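Local coordinates for protein glycoside Hydrolase Family 43_12 (Metagenome, PDB 7JVH) that probably hydrolyses glycosidic bonds in plant cell-wall polysaccharides or their oligosaccharides, as a gut-derived member of glycoside hydrolase family 43, subfamily 12, at residues A[396-407]-A[427-437]. Numbering follows the deposited sequence.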
loop_
_atom_site.group_PDB
_atom_site.type_symbol
_atom_site.label_atom_id
_atom_site.label_comp_id
_atom_site.label_asym_id
_atom_site.label_seq_id
_atom_site.Cartn_x
_atom_site.Cartn_y
_atom_site.Cartn_z
ATOM N N ARG A 396 -6.065 -9.860 1.911
ATOM C CA ARG A 396 -6.272 -8.425 2.159
ATOM C C ARG A 396 -6.060 -8.035 3.607
ATOM O O ARG A 396 -5.899 -6.854 3.909
ATOM C CB ARG A 396 -7.691 -8.002 1.785
ATOM C CG ARG A 396 -7.856 -7.586 0.346
ATOM C CD ARG A 396 -9.333 -7.433 0.020
ATOM N NE ARG A 396 -10.037 -8.712 0.120
ATOM C CZ ARG A 396 -11.232 -8.948 -0.399
ATOM N NH1 ARG A 396 -11.907 -7.980 -0.987
ATOM N NH2 ARG A 396 -11.778 -10.145 -0.251
ATOM N N TRP A 397 -6.097 -9.033 4.500
ATOM C CA TRP A 397 -5.969 -8.828 5.927
ATOM C C TRP A 397 -4.508 -8.782 6.338
ATOM O O TRP A 397 -3.755 -9.701 6.062
ATOM C CB TRP A 397 -6.707 -9.930 6.663
ATOM C CG TRP A 397 -8.170 -9.815 6.450
ATOM C CD1 TRP A 397 -8.930 -10.546 5.588
ATOM C CD2 TRP A 397 -9.055 -8.880 7.079
ATOM N NE1 TRP A 397 -10.234 -10.129 5.646
ATOM C CE2 TRP A 397 -10.337 -9.107 6.555
ATOM C CE3 TRP A 397 -8.881 -7.866 8.025
ATOM C CZ2 TRP A 397 -11.447 -8.367 6.955
ATOM C CZ3 TRP A 397 -9.989 -7.125 8.425
ATOM C CH2 TRP A 397 -11.259 -7.392 7.896
ATOM N N VAL A 398 -4.127 -7.686 6.998
ATOM C CA VAL A 398 -2.768 -7.455 7.463
ATOM C C VAL A 398 -2.754 -7.191 8.965
ATOM O O VAL A 398 -3.772 -6.799 9.554
ATOM C CB VAL A 398 -2.125 -6.250 6.740
ATOM C CG1 VAL A 398 -1.949 -6.553 5.253
ATOM C CG2 VAL A 398 -2.933 -4.967 6.947
ATOM N N ALA A 399 -1.584 -7.419 9.576
ATOM C CA ALA A 399 -1.311 -7.071 10.964
ATOM C C ALA A 399 -0.224 -6.002 10.943
ATOM O O ALA A 399 0.496 -5.865 9.957
ATOM C CB ALA A 399 -0.856 -8.292 11.728
HETATM N N MSE A 400 -0.130 -5.224 12.025
HETATM C CA MSE A 400 0.909 -4.219 12.182
HETATM C C MSE A 400 2.098 -4.828 12.915
HETATM O O MSE A 400 1.933 -5.367 14.002
HETATM C CB MSE A 400 0.373 -3.008 12.952
HETATM C CG MSE A 400 -0.667 -2.201 12.196
HETATM SE SE MSE A 400 0.077 -1.392 10.574
HETATM C CE MSE A 400 1.792 -0.593 11.131
ATOM N N ARG A 401 3.280 -4.758 12.293
ATOM C CA ARG A 401 4.551 -5.033 12.956
ATOM C C ARG A 401 4.777 -6.483 13.418
ATOM O O ARG A 401 5.583 -6.735 14.307
ATOM C CB ARG A 401 4.762 -4.068 14.139
ATOM C CG ARG A 401 4.682 -2.596 13.754
ATOM C CD ARG A 401 5.089 -1.691 14.895
ATOM N NE ARG A 401 5.388 -0.347 14.415
ATOM C CZ ARG A 401 4.530 0.674 14.411
ATOM N NH1 ARG A 401 3.288 0.543 14.847
ATOM N NH2 ARG A 401 4.938 1.865 13.966
ATOM N N GLY A 402 4.090 -7.440 12.783
ATOM C CA GLY A 402 4.240 -8.845 13.118
ATOM C C GLY A 402 3.198 -9.736 12.454
ATOM O O GLY A 402 2.232 -9.242 11.879
ATOM N N PRO A 403 3.358 -11.075 12.528
ATOM C CA PRO A 403 2.399 -11.995 11.915
ATOM C C PRO A 403 1.139 -12.189 12.755
ATOM O O PRO A 403 1.212 -12.201 13.987
ATOM C CB PRO A 403 3.189 -13.307 11.812
ATOM C CG PRO A 403 4.232 -13.213 12.879
ATOM C CD PRO A 403 4.476 -11.759 13.189
ATOM N N LYS A 404 -0.001 -12.337 12.075
ATOM C CA LYS A 404 -1.297 -12.622 12.689
ATOM C C LYS A 404 -1.330 -13.991 13.357
ATOM O O LYS A 404 -2.105 -14.219 14.296
ATOM C CB LYS A 404 -2.414 -12.533 11.643
ATOM C CG LYS A 404 -2.368 -13.617 10.587
ATOM C CD LYS A 404 -3.294 -13.324 9.422
ATOM C CE LYS A 404 -3.272 -14.433 8.399
ATOM N NZ LYS A 404 -2.200 -14.120 7.435
ATOM N N GLU A 405 -0.472 -14.894 12.863
ATOM C CA GLU A 405 -0.317 -16.250 13.399
ATOM C C GLU A 405 0.067 -16.274 14.880
ATOM O O GLU A 405 -0.228 -17.245 15.568
ATOM C CB GLU A 405 0.706 -17.050 12.592
ATOM C CG GLU A 405 0.226 -17.473 11.209
ATOM C CD GLU A 405 0.160 -16.328 10.223
ATOM O OE1 GLU A 405 0.806 -15.267 10.475
ATOM O OE2 GLU A 405 -0.553 -16.473 9.198
ATOM N N ASN A 406 0.711 -15.207 15.361
ATOM C CA ASN A 406 1.058 -15.064 16.775
ATOM C C ASN A 406 -0.114 -14.765 17.716
ATOM O O ASN A 406 0.069 -14.787 18.930
ATOM C CB ASN A 406 2.115 -13.957 16.962
ATOM C CG ASN A 406 3.462 -14.321 16.395
ATOM O OD1 ASN A 406 3.733 -15.473 16.076
ATOM N ND2 ASN A 406 4.316 -13.324 16.269
ATOM N N PHE A 407 -1.290 -14.451 17.155
ATOM C CA PHE A 407 -2.466 -14.115 17.959
ATOM C C PHE A 407 -3.849 -14.453 17.398
ATOM O O PHE A 407 -4.842 -14.056 17.992
ATOM C CB PHE A 407 -2.430 -12.625 18.328
ATOM C CG PHE A 407 -2.516 -11.692 17.153
ATOM C CD1 PHE A 407 -3.739 -11.218 16.708
ATOM C CD2 PHE A 407 -1.364 -11.251 16.520
ATOM C CE1 PHE A 407 -3.810 -10.346 15.628
ATOM C CE2 PHE A 407 -1.430 -10.377 15.450
ATOM C CZ PHE A 407 -2.648 -9.931 14.996
ATOM N N GLU A 427 1.888 1.664 21.013
ATOM C CA GLU A 427 3.263 1.220 21.069
ATOM C C GLU A 427 3.801 0.843 19.714
ATOM O O GLU A 427 3.071 0.307 18.889
ATOM C CB GLU A 427 3.393 0.023 21.997
ATOM C CG GLU A 427 3.161 0.359 23.456
ATOM C CD GLU A 427 3.332 -0.830 24.362
ATOM O OE1 GLU A 427 4.381 -1.498 24.303
ATOM O OE2 GLU A 427 2.406 -1.092 25.145
ATOM N N VAL A 428 5.107 1.101 19.506
ATOM C CA VAL A 428 5.825 0.669 18.320
ATOM C C VAL A 428 6.254 -0.782 18.578
ATOM O O VAL A 428 7.411 -1.093 18.832
ATOM C CB VAL A 428 7.014 1.598 18.022
ATOM C CG1 VAL A 428 7.786 1.139 16.786
ATOM C CG2 VAL A 428 6.523 3.041 17.902
ATOM N N GLN A 429 5.269 -1.679 18.490
ATOM C CA GLN A 429 5.396 -3.090 18.844
ATOM C C GLN A 429 4.335 -3.820 18.033
ATOM O O GLN A 429 3.421 -3.188 17.514
ATOM C CB GLN A 429 5.092 -3.283 20.343
ATOM C CG GLN A 429 6.119 -2.696 21.301
ATOM C CD GLN A 429 7.425 -3.445 21.253
ATOM O OE1 GLN A 429 7.434 -4.653 21.497
ATOM N NE2 GLN A 429 8.550 -2.745 20.955
ATOM N N PRO A 430 4.412 -5.160 17.892
ATOM C CA PRO A 430 3.306 -5.913 17.289
ATOM C C PRO A 430 2.071 -5.863 18.197
ATOM O O PRO A 430 2.215 -6.034 19.395
ATOM C CB PRO A 430 3.859 -7.345 17.185
ATOM C CG PRO A 430 5.012 -7.395 18.132
ATOM C CD PRO A 430 5.555 -6.001 18.280
ATOM N N ILE A 431 0.896 -5.597 17.615
ATOM C CA ILE A 431 -0.378 -5.575 18.345
ATOM C C ILE A 431 -1.347 -6.617 17.774
ATOM O O ILE A 431 -1.292 -6.936 16.596
ATOM C CB ILE A 431 -1.034 -4.175 18.361
ATOM C CG1 ILE A 431 -1.270 -3.637 16.955
ATOM C CG2 ILE A 431 -0.166 -3.205 19.131
ATOM C CD1 ILE A 431 -1.982 -2.301 16.926
ATOM N N SER A 432 -2.200 -7.159 18.643
ATOM C CA SER A 432 -3.136 -8.216 18.288
ATOM C C SER A 432 -4.382 -7.599 17.664
ATOM O O SER A 432 -5.394 -7.422 18.324
ATOM C CB SER A 432 -3.488 -9.067 19.510
ATOM O OG SER A 432 -3.740 -8.241 20.626
ATOM N N ALA A 433 -4.270 -7.258 16.384
ATOM C CA ALA A 433 -5.323 -6.657 15.593
ATOM C C ALA A 433 -5.155 -7.047 14.113
ATOM O O ALA A 433 -4.047 -7.153 13.619
ATOM C CB ALA A 433 -5.306 -5.156 15.765
ATOM N N LEU A 434 -6.279 -7.295 13.431
ATOM C CA LEU A 434 -6.298 -7.620 12.008
ATOM C C LEU A 434 -6.993 -6.490 11.274
ATOM O O LEU A 434 -8.055 -6.042 11.700
ATOM C CB LEU A 434 -6.988 -8.959 11.745
ATOM C CG LEU A 434 -6.624 -9.685 10.458
ATOM C CD1 LEU A 434 -5.138 -9.971 10.382
ATOM C CD2 LEU A 434 -7.425 -10.972 10.346
ATOM N N PHE A 435 -6.366 -6.026 10.178
ATOM C CA PHE A 435 -6.712 -4.775 9.540
ATOM C C PHE A 435 -7.013 -4.936 8.056
ATOM O O PHE A 435 -6.445 -5.787 7.363
ATOM C CB PHE A 435 -5.584 -3.758 9.686
ATOM C CG PHE A 435 -5.475 -3.152 11.063
ATOM C CD1 PHE A 435 -6.474 -2.323 11.556
ATOM C CD2 PHE A 435 -4.354 -3.396 11.860
ATOM C CE1 PHE A 435 -6.372 -1.762 12.805
ATOM C CE2 PHE A 435 -4.249 -2.833 13.118
ATOM C CZ PHE A 435 -5.249 -2.010 13.594
ATOM N N HIS A 436 -7.918 -4.069 7.591
ATOM C CA HIS A 436 -8.347 -3.954 6.221
ATOM C C HIS A 436 -8.088 -2.504 5.859
ATOM O O HIS A 436 -8.438 -1.605 6.626
ATOM C CB HIS A 436 -9.837 -4.269 6.125
ATOM C CG HIS A 436 -10.360 -4.324 4.722
ATOM N ND1 HIS A 436 -10.530 -3.194 3.949
ATOM C CD2 HIS A 436 -10.753 -5.371 3.953
ATOM C CE1 HIS A 436 -11.007 -3.548 2.771
ATOM N NE2 HIS A 436 -11.146 -4.860 2.748
ATOM N N ARG A 437 -7.469 -2.279 4.691
ATOM C CA ARG A 437 -7.180 -0.942 4.214
ATOM C C ARG A 437 -8.464 -0.162 4.004
ATOM O O ARG A 437 -9.475 -0.720 3.566
ATOM C CB ARG A 437 -6.412 -1.017 2.892
ATOM C CG ARG A 437 -5.003 -1.576 3.016
ATOM C CD ARG A 437 -4.501 -1.958 1.647
ATOM N NE ARG A 437 -3.129 -2.451 1.574
ATOM C CZ ARG A 437 -2.743 -3.672 1.943
ATOM N NH1 ARG A 437 -3.587 -4.548 2.481
ATOM N NH2 ARG A 437 -1.485 -4.037 1.788
HETATM O O HOH W 1 -6.401 -4.463 3.180
HETATM O O HOH W 2 1.547 -1.599 16.028
#
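Val398 and Phe435 trade two backbone hydrogen bonds, Val398 N to Phe435 O at 3.0 Å and nearly straight (169°), and Phe435 N to Val398 O at 2.8 Å. They form a single antiparallel bridge on the edge of strand 433-437, whose other flank pairs with strand 560-566. At one end a water gives a hydrogen to Arg396 O and accepts from Arg437 N and NH1; Arg437 NE goes on to Cys60 O. At the far end a second water links Arg401 NH1 to Gln429 O. The Arg401 guanidinium has Val428 CA toward the rim of one face and the selenomethionine methyl of Met400 toward the rim of the opposite one, while NE bonds Cys115 O and NH2 forms a salt bridge with Glu467.

Outward from the bridge, His436 CB lies over the Trp397 six-membered ring, 4.1 Å from its centroid, and with CG anti to the backbone N (chi1 -174°) the imidazole turns its edge toward the same indole in a T-shaped pair. Leu434 CG meets Trp397 CE3 at 3.8 Å, and CG of Met400 touches Phe435 CE2. After the 3-10 segment 404-406, Phe407 lays its ring squarely on the backbone, with Ser432 CA 3.5 Å from the ring centroid and Lys404 O near the rim of the opposite face. Replacing Phe407 with alanine would probably open a gap over Ser432 and lose this CH-pi contact. Apolar packing around a brief, water-extended bridge thus joins segment 396-407 to edge strand 433-437 within the concanavalin A-like region, while Arg401 and Arg437 tie both segments polarly to loops of the catalytic-family region.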